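Side-chain contacts in leucyl-trna synthetase (Plasmodium knowlesi, PDB 5FOF), which charges tRNA(Leu) with leucine and, through the editing domain crystallised here, probably hydrolyses tRNA carrying the wrong amino acid: residues 111-116 with 124-129; 149-154 with 164-169. One frame throughout, in Å; residues are numbered along the deposited sequence.

Interaction 1: 111-116 with 124-129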
loop_
_atom_site.group_PDB
_atom_site.type_symbol
_atom_site.label_atom_id
_atom_site.label_comp_id
_atom_site.label_asym_id
_atom_site.label_seq_id
_atom_site.Cartn_x
_atom_site.Cartn_y
_atom_site.Cartn_z
ATOM N N LYS A 111 7.859 11.476 -9.487
ATOM C CA LYS A 111 7.957 12.511 -8.458
ATOM C C LYS A 111 6.738 13.427 -8.625
ATOM O O LYS A 111 6.223 13.538 -9.727
ATOM C CB LYS A 111 9.255 13.297 -8.711
ATOM C CG LYS A 111 9.627 14.349 -7.670
ATOM C CD LYS A 111 10.522 15.453 -8.247
ATOM C CE LYS A 111 10.430 16.736 -7.416
ATOM N NZ LYS A 111 11.012 17.929 -8.101
ATOM N N GLN A 112 6.274 14.074 -7.550
ATOM C CA GLN A 112 5.121 14.998 -7.612
ATOM C C GLN A 112 5.419 16.195 -8.520
ATOM O O GLN A 112 6.432 16.870 -8.349
ATOM C CB GLN A 112 4.730 15.512 -6.216
ATOM C CG GLN A 112 4.192 14.436 -5.276
ATOM C CD GLN A 112 3.802 14.939 -3.880
ATOM O OE1 GLN A 112 3.146 15.977 -3.734
ATOM N NE2 GLN A 112 4.196 14.189 -2.842
ATOM N N ARG A 113 4.538 16.442 -9.485
ATOM C CA ARG A 113 4.710 17.511 -10.463
ATOM C C ARG A 113 3.728 18.606 -10.108
ATOM O O ARG A 113 2.527 18.407 -10.194
ATOM C CB ARG A 113 4.468 17.003 -11.893
ATOM C CG ARG A 113 5.620 16.160 -12.448
ATOM C CD ARG A 113 5.505 15.891 -13.944
ATOM N NE ARG A 113 5.346 17.125 -14.714
ATOM C CZ ARG A 113 5.125 17.189 -16.028
ATOM N NH1 ARG A 113 5.058 16.085 -16.777
ATOM N NH2 ARG A 113 4.982 18.381 -16.600
ATOM N N LEU A 114 4.249 19.763 -9.712
ATOM C CA LEU A 114 3.453 20.813 -9.096
ATOM C C LEU A 114 3.198 21.969 -10.071
ATOM O O LEU A 114 3.512 23.120 -9.769
ATOM C CB LEU A 114 4.152 21.293 -7.813
ATOM C CG LEU A 114 4.483 20.194 -6.785
ATOM C CD1 LEU A 114 5.481 20.693 -5.744
ATOM C CD2 LEU A 114 3.212 19.669 -6.121
ATOM N N HIS A 115 2.625 21.652 -11.238
ATOM C CA HIS A 115 2.151 22.680 -12.184
ATOM C C HIS A 115 0.862 23.327 -11.651
ATOM O O HIS A 115 -0.110 22.638 -11.348
ATOM C CB HIS A 115 1.925 22.108 -13.603
ATOM C CG HIS A 115 1.369 23.107 -14.583
ATOM N ND1 HIS A 115 0.139 22.953 -15.192
ATOM C CD2 HIS A 115 1.866 24.284 -15.037
ATOM C CE1 HIS A 115 -0.091 23.984 -15.986
ATOM N NE2 HIS A 115 0.941 24.805 -15.910
ATOM N N TYR A 116 0.892 24.653 -11.533
ATOM C CA TYR A 116 -0.251 25.451 -11.110
ATOM C C TYR A 116 -0.843 26.138 -12.331
ATOM O O TYR A 116 -1.996 25.895 -12.682
ATOM C CB TYR A 116 0.178 26.480 -10.048
ATOM C CG TYR A 116 0.476 25.856 -8.694
ATOM C CD1 TYR A 116 -0.570 25.537 -7.803
ATOM C CD2 TYR A 116 1.794 25.567 -8.302
ATOM C CE1 TYR A 116 -0.313 24.952 -6.570
ATOM C CE2 TYR A 116 2.062 24.987 -7.066
ATOM C CZ TYR A 116 1.006 24.677 -6.206
ATOM O OH TYR A 116 1.265 24.099 -4.984
ATOM N N ASN A 124 -2.225 18.947 -13.679
ATOM C CA ASN A 124 -1.417 18.573 -14.818
ATOM C C ASN A 124 -2.328 18.023 -15.920
ATOM O O ASN A 124 -2.319 16.826 -16.223
ATOM C CB ASN A 124 -0.339 17.589 -14.380
ATOM C CG ASN A 124 0.489 18.126 -13.233
ATOM O OD1 ASN A 124 1.580 18.673 -13.432
ATOM N ND2 ASN A 124 -0.041 18.007 -12.022
ATOM N N VAL A 125 -3.107 18.933 -16.510
ATOM C CA VAL A 125 -4.088 18.586 -17.532
ATOM C C VAL A 125 -3.347 18.161 -18.796
ATOM O O VAL A 125 -2.556 18.925 -19.350
ATOM C CB VAL A 125 -5.058 19.751 -17.834
ATOM C CG1 VAL A 125 -6.026 19.386 -18.969
ATOM C CG2 VAL A 125 -5.826 20.133 -16.568
ATOM N N MET A 126 -3.608 16.929 -19.223
ATOM C CA MET A 126 -2.937 16.315 -20.356
ATOM C C MET A 126 -3.931 15.560 -21.244
ATOM O O MET A 126 -4.999 15.165 -20.787
ATOM C CB MET A 126 -1.881 15.353 -19.837
ATOM C CG MET A 126 -0.704 16.035 -19.169
ATOM S SD MET A 126 0.683 14.918 -18.900
ATOM C CE MET A 126 1.630 15.922 -17.768
ATOM N N THR A 127 -3.582 15.383 -22.517
ATOM C CA THR A 127 -4.343 14.504 -23.415
ATOM C C THR A 127 -3.933 13.051 -23.220
ATOM O O THR A 127 -2.854 12.775 -22.694
ATOM C CB THR A 127 -4.106 14.856 -24.884
ATOM O OG1 THR A 127 -2.701 14.827 -25.140
ATOM C CG2 THR A 127 -4.679 16.233 -25.209
ATOM N N ARG A 128 -4.784 12.130 -23.657
ATOM C CA ARG A 128 -4.437 10.714 -23.622
ATOM C C ARG A 128 -2.981 10.462 -24.032
ATOM O O ARG A 128 -2.240 9.832 -23.273
ATOM C CB ARG A 128 -5.380 9.876 -24.494
ATOM C CG ARG A 128 -5.126 8.371 -24.383
ATOM C CD ARG A 128 -6.205 7.521 -25.030
ATOM N NE ARG A 128 -6.474 6.313 -24.239
ATOM C CZ ARG A 128 -5.816 5.151 -24.328
ATOM N NH1 ARG A 128 -4.798 4.975 -25.184
ATOM N NH2 ARG A 128 -6.183 4.141 -23.535
ATOM N N ASP A 129 -2.574 10.968 -25.204
ATOM C CA ASP A 129 -1.198 10.762 -25.713
ATOM C C ASP A 129 -0.127 11.407 -24.838
ATOM O O ASP A 129 0.871 10.764 -24.524
ATOM C CB ASP A 129 -1.041 11.256 -27.161
ATOM C CG ASP A 129 -1.739 10.349 -28.181
ATOM O OD1 ASP A 129 -1.879 9.127 -27.931
ATOM O OD2 ASP A 129 -2.139 10.870 -29.248
#
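Asn124 meets the 111-116 loop through its side-chain amide, and the polar part of the contact is a single bond: ND2 of Asn124 donates to the backbone O of Arg113 over 3.2 Å. The bond is bent, with an N-H...O angle of 142°, and the donor is tilted 30° out of the carbonyl plane. The other amide atom is passive towards this carbonyl, because OD1 of Asn124 and O of Arg113, 3.4 Å apart, are both acceptors. Instead OD1 lies against carbon, 3.5 Å from CB of His115 and 3.7 Å from CB of Arg113, so it touches the first side-chain carbon of both residues. The imidazole of His115 bonds just before the 124-129 segment, ND1 to the backbone O of Asn123.

The remaining touch is van der Waals. Met126 runs extended beyond CG (chi2 -167°) and brings CE to 3.6 Å from NH1 of Arg113, whose own chain bends at chi3 and crosses the methionine at about a right angle. The approach to the guanidinium is oblique.

The contact closes the loop between strands 102-108 and 125-126. Backbone bonds from Met126 to Met157 and Ser159 pair that short strand with 157-158, while Ser134 of helix 128-134 touches both Arg113 and Met126.

Interaction 2: 149-154 with 164-169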
loop_
_atom_site.group_PDB
_atom_site.type_symbol
_atom_site.label_atom_id
_atom_site.label_comp_id
_atom_site.label_asym_id
_atom_site.label_seq_id
_atom_site.Cartn_x
_atom_site.Cartn_y
_atom_site.Cartn_z
ATOM N N LEU A 149 -4.811 12.233 -5.306
ATOM C CA LEU A 149 -3.509 12.041 -5.927
ATOM C C LEU A 149 -3.268 13.068 -7.058
ATOM O O LEU A 149 -2.161 13.618 -7.199
ATOM C CB LEU A 149 -3.369 10.610 -6.452
ATOM C CG LEU A 149 -3.236 9.476 -5.433
ATOM C CD1 LEU A 149 -3.264 8.113 -6.127
ATOM C CD2 LEU A 149 -1.958 9.610 -4.646
ATOM N N ALA A 150 -4.309 13.332 -7.848
ATOM C CA ALA A 150 -4.231 14.308 -8.938
ATOM C C ALA A 150 -3.992 15.753 -8.442
ATOM O O ALA A 150 -3.156 16.489 -9.020
ATOM C CB ALA A 150 -5.491 14.235 -9.801
ATOM N N TYR A 151 -4.713 16.136 -7.381
ATOM C CA TYR A 151 -4.519 17.437 -6.731
ATOM C C TYR A 151 -3.193 17.582 -5.967
ATOM O O TYR A 151 -2.743 18.708 -5.742
ATOM C CB TYR A 151 -5.701 17.796 -5.824
ATOM C CG TYR A 151 -6.967 18.103 -6.590
ATOM C CD1 TYR A 151 -6.988 19.085 -7.576
ATOM C CD2 TYR A 151 -8.152 17.425 -6.322
ATOM C CE1 TYR A 151 -8.148 19.372 -8.277
ATOM C CE2 TYR A 151 -9.313 17.701 -7.024
ATOM C CZ TYR A 151 -9.309 18.679 -8.000
ATOM O OH TYR A 151 -10.466 18.969 -8.703
ATOM N N GLN A 152 -2.576 16.468 -5.574
ATOM C CA GLN A 152 -1.219 16.501 -5.004
ATOM C C GLN A 152 -0.118 16.228 -6.046
ATOM O O GLN A 152 1.038 15.980 -5.690
ATOM C CB GLN A 152 -1.138 15.562 -3.800
ATOM C CG GLN A 152 -1.975 16.097 -2.646
ATOM C CD GLN A 152 -2.211 15.088 -1.545
ATOM O OE1 GLN A 152 -1.737 15.257 -0.415
ATOM N NE2 GLN A 152 -2.946 14.032 -1.860
ATOM N N GLY A 153 -0.491 16.279 -7.330
ATOM C CA GLY A 153 0.448 16.218 -8.434
ATOM C C GLY A 153 1.030 14.874 -8.823
ATOM O O GLY A 153 1.944 14.848 -9.657
ATOM N N VAL A 154 0.515 13.775 -8.258
ATOM C CA VAL A 154 1.061 12.423 -8.519
ATOM C C VAL A 154 0.557 11.840 -9.836
ATOM O O VAL A 154 1.270 11.051 -10.458
ATOM C CB VAL A 154 0.780 11.412 -7.372
ATOM C CG1 VAL A 154 1.387 10.033 -7.657
ATOM C CG2 VAL A 154 1.341 11.929 -6.063
ATOM N N PRO A 164 -15.115 21.639 -19.232
ATOM C CA PRO A 164 -14.606 22.244 -18.016
ATOM C C PRO A 164 -14.517 21.244 -16.854
ATOM O O PRO A 164 -13.800 21.489 -15.881
ATOM C CB PRO A 164 -15.647 23.316 -17.718
ATOM C CG PRO A 164 -16.925 22.757 -18.242
ATOM C CD PRO A 164 -16.543 21.946 -19.443
ATOM N N PHE A 165 -15.242 20.133 -16.957
ATOM C CA PHE A 165 -15.266 19.119 -15.909
ATOM C C PHE A 165 -14.025 18.238 -16.000
ATOM O O PHE A 165 -13.510 17.994 -17.099
ATOM C CB PHE A 165 -16.523 18.260 -16.028
ATOM C CG PHE A 165 -17.796 19.057 -16.025
ATOM C CD1 PHE A 165 -18.283 19.604 -14.841
ATOM C CD2 PHE A 165 -18.502 19.275 -17.204
ATOM C CE1 PHE A 165 -19.455 20.341 -14.830
ATOM C CE2 PHE A 165 -19.679 20.009 -17.198
ATOM C CZ PHE A 165 -20.154 20.547 -16.009
ATOM N N SER A 166 -13.571 17.760 -14.840
ATOM C CA SER A 166 -12.347 16.974 -14.736
ATOM C C SER A 166 -12.573 15.561 -15.224
ATOM O O SER A 166 -13.705 15.088 -15.307
ATOM C CB SER A 166 -11.837 16.911 -13.283
ATOM O OG SER A 166 -11.717 18.194 -12.685
ATOM N N ASP A 167 -11.472 14.886 -15.523
ATOM C CA ASP A 167 -11.497 13.489 -15.930
ATOM C C ASP A 167 -10.125 12.867 -15.640
ATOM O O ASP A 167 -9.098 13.566 -15.652
ATOM C CB ASP A 167 -11.835 13.417 -17.430
ATOM C CG ASP A 167 -12.255 12.026 -17.903
ATOM O OD1 ASP A 167 -12.469 11.099 -17.076
ATOM O OD2 ASP A 167 -12.382 11.879 -19.145
ATOM N N LEU A 168 -10.110 11.564 -15.383
ATOM C CA LEU A 168 -8.868 10.811 -15.186
ATOM C C LEU A 168 -8.737 9.729 -16.266
ATOM O O LEU A 168 -9.745 9.239 -16.776
ATOM C CB LEU A 168 -8.882 10.171 -13.802
ATOM C CG LEU A 168 -9.128 11.128 -12.631
ATOM C CD1 LEU A 168 -9.594 10.360 -11.409
ATOM C CD2 LEU A 168 -7.885 11.947 -12.324
ATOM N N LEU A 169 -7.504 9.357 -16.607
ATOM C CA LEU A 169 -7.257 8.234 -17.527
ATOM C C LEU A 169 -7.174 6.925 -16.740
ATOM O O LEU A 169 -6.218 6.709 -15.996
ATOM C CB LEU A 169 -5.976 8.452 -18.337
ATOM C CG LEU A 169 -5.559 7.356 -19.336
ATOM C CD1 LEU A 169 -6.738 6.752 -20.089
ATOM C CD2 LEU A 169 -4.539 7.896 -20.335
#
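The backbone O of Leu149 is gripped twice, by N of Val154 at 2.9 Å and, weakly, by N of Gln152 at 3.3 Å. With the 3.2 Å bond from N of Gly153 to O of Ala150, this defines a Schellman motif closing helix 143-151. Gly153 is its C-prime residue, and its phi of 77° reverses the chain out of the helix.

On the last turn before this cap, the methyl of Ala150 points toward the 164-169 loop and meets the side chain of Leu168. The touch is one branch against one methyl, CD2 of Leu168 to CB of Ala150 at 4.2 Å. CG of Leu168 lies anti to the carbonyl carbon (chi1 -54°), and chi2 of 160° then sets CD2 against the helix. Ile155 touches both residues, and Leu146 and Tyr147 extend the helical surface under Leu168, so the pair belongs to a larger apolar patch.

Nearer the surface, Tyr151 packs its ring edge-to-face with Tyr121 and brings its OH to 4.2 Å from OG of Ser166, too far for a hydrogen bond. The loop is held separately by a backbone bond between Asp167 and Leu158. Within it, OD1 of Asp167 takes a weak, bent bond from N of Leu168 at 2.9 Å.

In the fold
Interactions 1 and 2 follow one another along the chain, with centres about 8 Å apart, and both lie towards the periphery, about 23 and 20 Å from the chain's centre. Each is partly buried. They differ in extent and chemistry: 205 Å² is buried in interaction 1, which has a polar bond, against 71 Å² in interaction 2, whose main contact is apolar, methyl to methyl. The join is at the helix end: N of Arg113 lies 3.0 Å from O of Gly153, a probable hydrogen bond, and CG of Gln112 packs on CG2 of Val154. Strand 157-158 also links them, pairing with 125-126 and bonding to the 164-169 loop through Leu158.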